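Local coordinates for ferritin (Pseudo-nitzschia multiseries, PDB 4ISM), which probably stores iron in a soluble form, taking it up as the ferrous ion and depositing it as ferric hydroxide after oxidation at its ferroxidase centre, at residues R11-E16 and I65-Q70; Q15-S20 and E48-G53; Q21-A26 and A40-E45. All blocks are in the same frame, centred on the assembly; numbering follows the deposited sequence. Where two conformers were deposited one is given.

Overall arrangement
Helix 4-32 starts near the N terminus and takes part in all three contacts. Interaction 3 closes the innermost loop, joining 21-26 to 40-45 across the turn between helix 4-32 and helix 36-62. Interaction 2 encloses it, pairing 15-20 with 48-53 farther along the same two antiparallel helices. In interaction 1, residues 65-70, beyond helix 36-62, come back against 11-16. Interaction 3 nests inside the other two, which set out from overlapping residues of helix 4-32; none cross. Interactions 1 and 2 share Gln-15, Glu-16 and a zinc ion, while 2 and 3 share a second zinc ion and touch through Glu-49 and Tyr-23; the centres of 1 and 3 lie about 20 Å apart.

Interaction 1: R11-E16 and I65-Q70; sequences RQVTQE and IPIELQ. With ZN (zinc ion), chain M.
Gln-70 reaches across to Thr-14 and gives its NE2 hydrogen to OG1 at 2.6 Å, in a nearly straight bond of 170° that stays in the plane of the amide. The two side chains cross at about a right angle. Thr-14 presents its hydroxyl because OG1 stands anti to the carbonyl carbon (chi1 -54°), and the glutamine arrives with its chain extended beyond CG. A water makes a second link, 2.8 Å from Thr-14 OG1 and accepting from the backbone N of Gln-70 at 3.0 Å, so the hydroxyl is gripped twice. Here the long connection that follows helix 36-62 in the ferritin four-helix bundle runs back along helix 4-32 on its way to helix 84-111. Beside the polar link the contact is apolar: Val-13 sends CG2 to Ile-67 CD1 and CG1 to Leu-69 CD2, each pair 4.2 Å apart. Leu-69 also packs on Leu-24 of the second subunit. Farther round the helix Gln-12 NE2 donates to Glu-16 OE2 at 2.9 Å, from the anti side and tilted out of the carboxylate plane. OE2 also takes bonds from Asn-98 and a water, while Glu-16 OE1 binds a zinc ion at 2.0 Å.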
loop_
_atom_site.group_PDB
_atom_site.type_symbol
_atom_site.label_atom_id
_atom_site.label_comp_id
_atom_site.label_asym_id
_atom_site.label_seq_id
_atom_site.Cartn_x
_atom_site.Cartn_y
_atom_site.Cartn_z
ATOM N N ARG B 11 -23.404 19.987 -48.249
ATOM C CA ARG B 11 -22.163 20.268 -48.910
ATOM C C ARG B 11 -21.023 20.402 -47.888
ATOM O O ARG B 11 -19.847 20.148 -48.220
ATOM C CB ARG B 11 -22.320 21.563 -49.677
ATOM C CG ARG B 11 -21.079 22.147 -50.252
ATOM C CD ARG B 11 -21.353 23.522 -50.857
ATOM N NE ARG B 11 -20.125 24.099 -51.432
ATOM C CZ ARG B 11 -19.047 24.452 -50.724
ATOM N NH1 ARG B 11 -19.009 24.289 -49.402
ATOM N NH2 ARG B 11 -17.993 24.946 -51.348
ATOM N N GLN B 12 -21.343 20.768 -46.650
ATOM C CA GLN B 12 -20.212 20.897 -45.656
ATOM C C GLN B 12 -19.617 19.522 -45.372
ATOM O O GLN B 12 -18.396 19.401 -45.166
ATOM C CB GLN B 12 -20.713 21.530 -44.373
ATOM C CG GLN B 12 -19.567 22.011 -43.465
ATOM C CD GLN B 12 -18.599 22.951 -44.142
ATOM O OE1 GLN B 12 -18.987 23.802 -44.980
ATOM N NE2 GLN B 12 -17.325 22.812 -43.795
ATOM N N VAL B 13 -20.476 18.483 -45.349
ATOM C CA VAL B 13 -19.995 17.149 -45.108
ATOM C C VAL B 13 -18.944 16.806 -46.203
ATOM O O VAL B 13 -17.828 16.309 -45.926
ATOM C CB VAL B 13 -21.139 16.107 -45.053
ATOM C CG1 VAL B 13 -20.573 14.689 -44.986
ATOM C CG2 VAL B 13 -22.055 16.327 -43.816
ATOM N N THR B 14 -19.300 17.091 -47.459
ATOM C CA THR B 14 -18.419 16.818 -48.588
ATOM C C THR B 14 -17.103 17.573 -48.439
ATOM O O THR B 14 -16.051 17.025 -48.688
ATOM C CB THR B 14 -19.117 17.231 -49.892
ATOM O OG1 THR B 14 -20.374 16.539 -49.879
ATOM C CG2 THR B 14 -18.309 16.742 -51.085
ATOM N N GLN B 15 -17.186 18.836 -48.068
ATOM C CA GLN B 15 -15.974 19.608 -47.917
ATOM C C GLN B 15 -15.056 19.021 -46.830
ATOM O O GLN B 15 -13.844 19.023 -47.036
ATOM C CB GLN B 15 -16.328 21.033 -47.528
ATOM C CG GLN B 15 -15.061 21.841 -47.385
ATOM C CD GLN B 15 -14.723 22.651 -48.633
ATOM O OE1 GLN B 15 -14.931 22.190 -49.804
ATOM N NE2 GLN B 15 -14.291 23.924 -48.395
ATOM N N GLU B 16 -15.602 18.553 -45.684
ATOM C CA GLU B 16 -14.712 18.025 -44.627
ATOM C C GLU B 16 -14.074 16.739 -45.179
ATOM O O GLU B 16 -12.873 16.513 -45.004
ATOM C CB GLU B 16 -15.491 17.714 -43.328
ATOM C CG GLU B 16 -16.243 18.940 -42.747
ATOM C CD GLU B 16 -15.265 19.975 -42.213
ATOM O OE1 GLU B 16 -14.062 19.617 -41.963
ATOM O OE2 GLU B 16 -15.638 21.172 -42.111
ATOM N N ILE B 65 -31.986 17.028 -40.819
ATOM C CA ILE B 65 -31.484 17.635 -42.045
ATOM C C ILE B 65 -31.074 16.412 -42.912
ATOM O O ILE B 65 -30.134 15.705 -42.557
ATOM C CB ILE B 65 -30.271 18.570 -41.716
ATOM C CG1 ILE B 65 -30.737 19.841 -40.995
ATOM C CG2 ILE B 65 -29.529 18.967 -42.998
ATOM C CD1 ILE B 65 -29.643 20.691 -40.394
ATOM N N PRO B 66 -31.780 16.129 -44.040
ATOM C CA PRO B 66 -31.434 14.922 -44.804
ATOM C C PRO B 66 -29.972 15.019 -45.382
ATOM O O PRO B 66 -29.513 16.052 -45.825
ATOM C CB PRO B 66 -32.503 14.862 -45.916
ATOM C CG PRO B 66 -33.553 15.868 -45.550
ATOM C CD PRO B 66 -32.849 16.921 -44.708
ATOM N N ILE B 67 -29.216 13.980 -45.251
ATOM C CA ILE B 67 -27.846 13.971 -45.761
ATOM C C ILE B 67 -27.925 12.909 -46.804
ATOM O O ILE B 67 -28.543 11.882 -46.547
ATOM C CB ILE B 67 -26.876 13.421 -44.672
ATOM C CG1 ILE B 67 -26.677 14.455 -43.599
ATOM C CG2 ILE B 67 -25.520 13.038 -45.275
ATOM C CD1 ILE B 67 -26.226 15.808 -44.172
ATOM N N GLU B 68 -27.303 13.164 -47.939
ATOM C CA GLU B 68 -26.952 12.150 -48.926
ATOM C C GLU B 68 -25.496 12.320 -49.251
ATOM O O GLU B 68 -25.073 13.410 -49.658
ATOM C CB GLU B 68 -27.780 12.328 -50.194
ATOM C CG GLU B 68 -29.153 11.818 -49.921
ATOM C CD GLU B 68 -30.025 11.863 -51.161
ATOM O OE1 GLU B 68 -29.536 12.339 -52.204
ATOM O OE2 GLU B 68 -31.175 11.409 -51.078
ATOM N N LEU B 69 -24.713 11.301 -48.932
ATOM C CA LEU B 69 -23.282 11.383 -49.184
ATOM C C LEU B 69 -23.020 11.545 -50.698
ATOM O O LEU B 69 -23.597 10.804 -51.523
ATOM C CB LEU B 69 -22.586 10.145 -48.688
ATOM C CG LEU B 69 -22.746 9.891 -47.177
ATOM C CD1 LEU B 69 -22.091 8.557 -46.777
ATOM C CD2 LEU B 69 -22.075 11.022 -46.402
ATOM N N GLN B 70 -22.104 12.450 -51.025
ATOM C CA GLN B 70 -21.696 12.725 -52.395
ATOM C C GLN B 70 -20.374 12.017 -52.596
ATOM O O GLN B 70 -19.729 11.584 -51.597
ATOM C CB GLN B 70 -21.510 14.258 -52.611
ATOM C CG GLN B 70 -22.769 15.019 -52.233
ATOM C CD GLN B 70 -22.656 16.484 -52.596
ATOM O OE1 GLN B 70 -23.348 16.909 -53.523
ATOM N NE2 GLN B 70 -21.778 17.280 -51.895
HETATM ZN ZN ZN M . -12.615 20.503 -40.896
HETATM O O HOH W 1 -21.194 14.140 -48.727
HETATM O O HOH W 2 -14.212 22.013 -40.121
HETATM O O HOH W 3 -11.298 22.074 -41.156
#

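Interaction 2: Q15-S20 and E48-G53; sequences QEFTAS and EEREHG. With ZN (zinc ion), chain M; ZN (zinc ion), chain N; ZN (zinc ion), chain O.
Glu-49 and Glu-16 face each other across the two helices, each giving OE1 to the same zinc ion, with Glu-49 OE1 2.1 Å from the metal. Their carboxylates are nearly coplanar, 13° apart. Because they share the cation, Glu-16 OE1 and Glu-49 OE1 come within 2.8 Å without hydrogen-bonding. His-52 adds ND1 as the third protein ligand; its ring stands at 77° to the carboxylate of Glu-16, whose OE1 lies at the ring edge. Both glutamates have CG anti to the carbonyl carbon and bend again at chi2, which folds their carboxylates back to the metal.

Away from the metal the two segments pack closely, their axes 7.7 Å apart and antiparallel at 168°. Gly-53 lets Phe-17 in: CE1 of the ring comes to 3.7 Å from Gly-53 CA, where any side chain would collide. The carbonyl O of Arg-50 meets CE1 at the ring edge, in plane. With Phe-17 cut back to an alanine, a gap is likely to open beside Gly-53 and the packing on Leu-24 of the second subunit to be lost. Ser-20 CB sits 3.7 Å from Glu-49 CB.

The metal side is wetter. Two waters complete the five ligands of the first zinc ion; one also binds a second zinc ion, held by Glu-49 OE2. Both oxygens of Glu-48 hold a third. Glu-95 joins the second ion, and a glutamate bridging two metals inside a four-helix bundle is characteristic of the dinuclear ferroxidase centre of ferritins, occupied here by zinc.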
loop_
_atom_site.group_PDB
_atom_site.type_symbol
_atom_site.label_atom_id
_atom_site.label_comp_id
_atom_site.label_asym_id
_atom_site.label_seq_id
_atom_site.Cartn_x
_atom_site.Cartn_y
_atom_site.Cartn_z
ATOM N N GLN B 15 -17.186 18.836 -48.068
ATOM C CA GLN B 15 -15.974 19.608 -47.917
ATOM C C GLN B 15 -15.056 19.021 -46.830
ATOM O O GLN B 15 -13.844 19.023 -47.036
ATOM C CB GLN B 15 -16.328 21.033 -47.528
ATOM C CG GLN B 15 -15.061 21.841 -47.385
ATOM C CD GLN B 15 -14.723 22.651 -48.633
ATOM O OE1 GLN B 15 -14.931 22.190 -49.804
ATOM N NE2 GLN B 15 -14.291 23.924 -48.395
ATOM N N GLU B 16 -15.602 18.553 -45.684
ATOM C CA GLU B 16 -14.712 18.025 -44.627
ATOM C C GLU B 16 -14.074 16.739 -45.179
ATOM O O GLU B 16 -12.873 16.513 -45.004
ATOM C CB GLU B 16 -15.491 17.714 -43.328
ATOM C CG GLU B 16 -16.243 18.940 -42.747
ATOM C CD GLU B 16 -15.265 19.975 -42.213
ATOM O OE1 GLU B 16 -14.062 19.617 -41.963
ATOM O OE2 GLU B 16 -15.638 21.172 -42.111
ATOM N N PHE B 17 -14.865 15.898 -45.863
ATOM C CA PHE B 17 -14.281 14.620 -46.363
ATOM C C PHE B 17 -13.277 14.881 -47.490
ATOM O O PHE B 17 -12.316 14.104 -47.677
ATOM C CB PHE B 17 -15.379 13.698 -46.804
ATOM C CG PHE B 17 -16.187 13.142 -45.658
ATOM C CD1 PHE B 17 -15.710 13.165 -44.326
ATOM C CD2 PHE B 17 -17.445 12.597 -45.907
ATOM C CE1 PHE B 17 -16.450 12.618 -43.276
ATOM C CE2 PHE B 17 -18.191 12.063 -44.870
ATOM C CZ PHE B 17 -17.693 12.064 -43.560
ATOM N N THR B 18 -13.561 15.876 -48.321
ATOM C CA THR B 18 -12.599 16.305 -49.397
ATOM C C THR B 18 -11.250 16.741 -48.768
ATOM O O THR B 18 -10.182 16.353 -49.249
ATOM C CB THR B 18 -13.207 17.487 -50.222
ATOM O OG1 THR B 18 -14.375 17.029 -50.934
ATOM C CG2 THR B 18 -12.180 18.129 -51.248
ATOM N N ALA B 19 -11.332 17.562 -47.727
ATOM C CA ALA B 19 -10.176 17.997 -46.931
ATOM C C ALA B 19 -9.483 16.811 -46.366
ATOM O O ALA B 19 -8.250 16.724 -46.437
ATOM C CB ALA B 19 -10.602 19.013 -45.817
ATOM N N SER B 20 -10.211 15.840 -45.819
ATOM C CA SER B 20 -9.534 14.667 -45.249
ATOM C C SER B 20 -8.669 13.978 -46.348
ATOM O O SER B 20 -7.496 13.508 -46.103
ATOM C CB SER B 20 -10.640 13.720 -44.707
ATOM O OG SER B 20 -10.143 12.500 -44.223
ATOM N N GLU B 48 -8.668 13.839 -38.443
ATOM C CA GLU B 48 -9.430 14.885 -37.811
ATOM C C GLU B 48 -10.480 15.509 -38.733
ATOM O O GLU B 48 -11.591 15.872 -38.248
ATOM C CB GLU B 48 -8.459 15.992 -37.386
ATOM C CG GLU B 48 -9.140 17.232 -36.844
ATOM C CD GLU B 48 -8.096 18.307 -36.588
ATOM O OE1 GLU B 48 -7.073 18.009 -35.906
ATOM O OE2 GLU B 48 -8.263 19.423 -37.114
ATOM N N GLU B 49 -10.140 15.734 -40.005
ATOM C CA GLU B 49 -11.147 16.296 -40.918
ATOM C C GLU B 49 -12.264 15.317 -41.059
ATOM O O GLU B 49 -13.461 15.698 -41.225
ATOM C CB GLU B 49 -10.540 16.567 -42.323
ATOM C CG GLU B 49 -9.518 17.688 -42.332
ATOM C CD GLU B 49 -10.100 19.021 -41.902
ATOM O OE1 GLU B 49 -11.310 19.191 -41.982
ATOM O OE2 GLU B 49 -9.383 19.901 -41.380
ATOM N N ARG B 50 -11.903 14.026 -41.103
ATOM C CA ARG B 50 -12.952 13.038 -41.134
ATOM C C ARG B 50 -13.888 13.162 -39.919
ATOM O O ARG B 50 -15.115 13.157 -40.058
ATOM C CB ARG B 50 -12.405 11.580 -41.320
ATOM C CG ARG B 50 -13.522 10.563 -41.432
ATOM C CD ARG B 50 -13.133 9.280 -42.187
ATOM N NE ARG B 50 -14.234 8.277 -42.253
ATOM C CZ ARG B 50 -14.560 7.554 -41.177
ATOM N NH1 ARG B 50 -13.874 7.758 -40.105
ATOM N NH2 ARG B 50 -15.574 6.737 -41.146
ATOM N N GLU B 51 -13.321 13.298 -38.731
ATOM C CA GLU B 51 -14.167 13.453 -37.502
ATOM C C GLU B 51 -15.045 14.700 -37.624
ATOM O O GLU B 51 -16.199 14.705 -37.213
ATOM C CB GLU B 51 -13.280 13.550 -36.216
ATOM C CG GLU B 51 -12.526 12.276 -35.901
ATOM C CD GLU B 51 -13.492 11.087 -35.680
ATOM O OE1 GLU B 51 -14.565 11.247 -35.023
ATOM O OE2 GLU B 51 -13.248 9.984 -36.231
ATOM N N HIS B 52 -14.516 15.780 -38.202
ATOM C CA HIS B 52 -15.375 16.978 -38.421
ATOM C C HIS B 52 -16.591 16.640 -39.316
ATOM O O HIS B 52 -17.706 17.071 -39.031
ATOM C CB HIS B 52 -14.652 18.149 -39.167
ATOM C CG HIS B 52 -13.489 18.748 -38.424
ATOM N ND1 HIS B 52 -12.568 19.559 -39.047
ATOM C CD2 HIS B 52 -13.076 18.634 -37.130
ATOM C CE1 HIS B 52 -11.617 19.899 -38.186
ATOM N NE2 HIS B 52 -11.888 19.337 -37.017
ATOM N N GLY B 53 -16.342 15.998 -40.439
ATOM C CA GLY B 53 -17.448 15.548 -41.301
ATOM C C GLY B 53 -18.475 14.716 -40.524
ATOM O O GLY B 53 -19.711 14.836 -40.706
HETATM ZN ZN ZN M . -12.615 20.503 -40.896
HETATM ZN ZN ZN N . -6.111 20.146 -36.788
HETATM ZN ZN ZN O . -9.456 21.662 -41.104
HETATM O O HOH W 2 -14.212 22.013 -40.121
HETATM O O HOH W 3 -11.298 22.074 -41.156
HETATM O O HOH W 4 -5.444 20.636 -35.056
#

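Interaction 3: Q21-A26 and A40-E45; sequences QVYLSA and AYMLAE. With ZN (zinc ion), chain N.
Tyr-23 carries CG anti to the carbonyl carbon (chi1 -83°), which swings its ring over Glu-45 CB; the same choice at Glu-45 sends that chain alongside the tyrosine, pointing the same way. Glu-45 CB sits over one face of the phenol ring, toward its rim, in a CH-pi contact 3.6 Å from the centroid of the Tyr-23 ring. CD2 and CE2 of the ring are the atoms nearest to it. Met-42 comes from another direction, crossing Tyr-23 at about a right angle. Its chain bends at chi2, bringing SD to the ring edge, 3.5 Å from Tyr-23 CD2; this is a Met-aromatic contact made at the edge, with the sulfur 80° off the ring normal.

Segments 21-26 and 40-45 run antiparallel at 166°, within helices 4-32 and 36-62, which form the first hairpin of the ferritin four-helix bundle. Tyr-23, Met-42 and Ala-26 lie on the interior side, the leucines toward the second subunit. Helix 84-111 closes over the interior: Met-42 packs on Trp-88 and Ile-91, and the hydroxyl of Tyr-23 is hydrogen-bonded to Glu-95, a ligand of a neighbouring zinc ion. The tyrosine thus acts as a second-shell residue there, with its ring held by Glu-45 and Met-42.

Beyond the CH-pi contact Glu-45 clasps a zinc ion with both oxygens, unequally, OE2 at 2.2 Å and OE1 at 2.6 Å. Glu-48 and Glu-131 bind the same ion, and a water lies 1.9 Å from the zinc. One turn on from Tyr-23, Ala-26 CB rests on Met-42 CG at 3.7 Å. Leu-24 and Leu-43 run side by side and meet through their CD1 methyls, and both also pack on Leu-54 of the second subunit.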
loop_
_atom_site.group_PDB
_atom_site.type_symbol
_atom_site.label_atom_id
_atom_site.label_comp_id
_atom_site.label_asym_id
_atom_site.label_seq_id
_atom_site.Cartn_x
_atom_site.Cartn_y
_atom_site.Cartn_z
ATOM N N GLN B 21 -9.220 13.926 -47.587
ATOM C CA GLN B 21 -8.528 13.156 -48.641
ATOM C C GLN B 21 -7.332 13.984 -49.093
ATOM O O GLN B 21 -6.303 13.416 -49.457
ATOM C CB GLN B 21 -9.393 12.936 -49.885
ATOM C CG GLN B 21 -10.344 11.795 -49.699
ATOM C CD GLN B 21 -9.581 10.442 -49.718
ATOM O OE1 GLN B 21 -9.147 9.965 -48.679
ATOM N NE2 GLN B 21 -9.477 9.829 -50.874
ATOM N N VAL B 22 -7.485 15.315 -49.124
ATOM C CA VAL B 22 -6.342 16.185 -49.520
ATOM C C VAL B 22 -5.179 16.077 -48.489
ATOM O O VAL B 22 -4.008 15.883 -48.863
ATOM C CB VAL B 22 -6.750 17.651 -49.672
ATOM C CG1 VAL B 22 -5.484 18.538 -49.950
ATOM C CG2 VAL B 22 -7.755 17.762 -50.835
ATOM N N TYR B 23 -5.501 16.086 -47.200
ATOM C CA TYR B 23 -4.453 15.755 -46.151
ATOM C C TYR B 23 -3.886 14.387 -46.361
ATOM O O TYR B 23 -2.700 14.257 -46.269
ATOM C CB TYR B 23 -5.084 15.795 -44.749
ATOM C CG TYR B 23 -5.142 17.206 -44.231
ATOM C CD1 TYR B 23 -6.327 17.916 -44.171
ATOM C CD2 TYR B 23 -3.962 17.846 -43.756
ATOM C CE1 TYR B 23 -6.384 19.227 -43.612
ATOM C CE2 TYR B 23 -4.029 19.126 -43.188
ATOM C CZ TYR B 23 -5.230 19.797 -43.112
ATOM O OH TYR B 23 -5.262 21.095 -42.591
ATOM N N LEU B 24 -4.703 13.379 -46.746
ATOM C CA LEU B 24 -4.132 12.053 -47.004
ATOM C C LEU B 24 -3.172 12.127 -48.196
ATOM O O LEU B 24 -2.057 11.517 -48.196
ATOM C CB LEU B 24 -5.204 10.973 -47.278
ATOM C CG LEU B 24 -4.595 9.580 -47.521
ATOM C CD1 LEU B 24 -3.781 8.965 -46.338
ATOM C CD2 LEU B 24 -5.770 8.640 -47.788
ATOM N N SER B 25 -3.572 12.859 -49.233
ATOM C CA SER B 25 -2.644 13.003 -50.332
ATOM C C SER B 25 -1.284 13.647 -49.942
ATOM O O SER B 25 -0.204 13.211 -50.416
ATOM C CB SER B 25 -3.305 13.702 -51.526
ATOM O OG SER B 25 -2.310 13.895 -52.492
ATOM N N ALA B 26 -1.345 14.670 -49.087
ATOM C CA ALA B 26 -0.152 15.348 -48.595
ATOM C C ALA B 26 0.723 14.346 -47.785
ATOM O O ALA B 26 1.932 14.323 -47.962
ATOM C CB ALA B 26 -0.588 16.548 -47.699
ATOM N N ALA B 40 3.361 11.994 -40.922
ATOM C CA ALA B 40 2.535 11.680 -39.733
ATOM C C ALA B 40 1.562 12.828 -39.377
ATOM O O ALA B 40 0.427 12.557 -39.022
ATOM C CB ALA B 40 3.455 11.362 -38.513
ATOM N N TYR B 41 2.012 14.080 -39.443
ATOM C CA TYR B 41 1.170 15.272 -39.130
ATOM C C TYR B 41 0.004 15.337 -40.117
ATOM O O TYR B 41 -1.132 15.608 -39.716
ATOM C CB TYR B 41 1.980 16.607 -39.198
ATOM C CG TYR B 41 1.164 17.914 -39.037
ATOM C CD1 TYR B 41 1.097 18.604 -37.814
ATOM C CD2 TYR B 41 0.447 18.452 -40.113
ATOM C CE1 TYR B 41 0.360 19.794 -37.658
ATOM C CE2 TYR B 41 -0.316 19.599 -39.955
ATOM C CZ TYR B 41 -0.344 20.263 -38.719
ATOM O OH TYR B 41 -1.104 21.416 -38.603
ATOM N N MET B 42 0.285 15.145 -41.422
ATOM C CA MET B 42 -0.810 15.206 -42.402
ATOM C C MET B 42 -1.804 14.059 -42.170
ATOM O O MET B 42 -3.022 14.207 -42.322
ATOM C CB MET B 42 -0.211 15.121 -43.859
ATOM C CG MET B 42 0.476 16.454 -44.204
ATOM S SD MET B 42 -0.433 17.964 -43.953
ATOM C CE MET B 42 0.646 19.357 -44.388
ATOM N N LEU B 43 -1.295 12.888 -41.826
ATOM C CA LEU B 43 -2.169 11.787 -41.598
ATOM C C LEU B 43 -3.094 12.030 -40.389
ATOM O O LEU B 43 -4.268 11.640 -40.453
ATOM C CB LEU B 43 -1.324 10.531 -41.369
ATOM C CG LEU B 43 -1.965 9.158 -41.335
ATOM C CD1 LEU B 43 -2.630 8.802 -42.686
ATOM C CD2 LEU B 43 -0.923 8.045 -40.955
ATOM N N ALA B 44 -2.553 12.600 -39.298
ATOM C CA ALA B 44 -3.368 12.970 -38.101
ATOM C C ALA B 44 -4.447 13.968 -38.509
ATOM O O ALA B 44 -5.612 13.776 -38.121
ATOM C CB ALA B 44 -2.491 13.569 -36.993
ATOM N N GLU B 45 -4.092 14.985 -39.319
ATOM C CA GLU B 45 -5.036 15.935 -39.768
ATOM C C GLU B 45 -6.076 15.360 -40.699
ATOM O O GLU B 45 -7.257 15.801 -40.707
ATOM C CB GLU B 45 -4.371 17.136 -40.489
ATOM C CG GLU B 45 -3.646 18.039 -39.507
ATOM C CD GLU B 45 -4.683 18.718 -38.616
ATOM O OE1 GLU B 45 -5.789 19.066 -39.128
ATOM O OE2 GLU B 45 -4.429 18.855 -37.412
HETATM ZN ZN ZN N . -6.111 20.146 -36.788
HETATM O O HOH W 4 -5.444 20.636 -35.056
#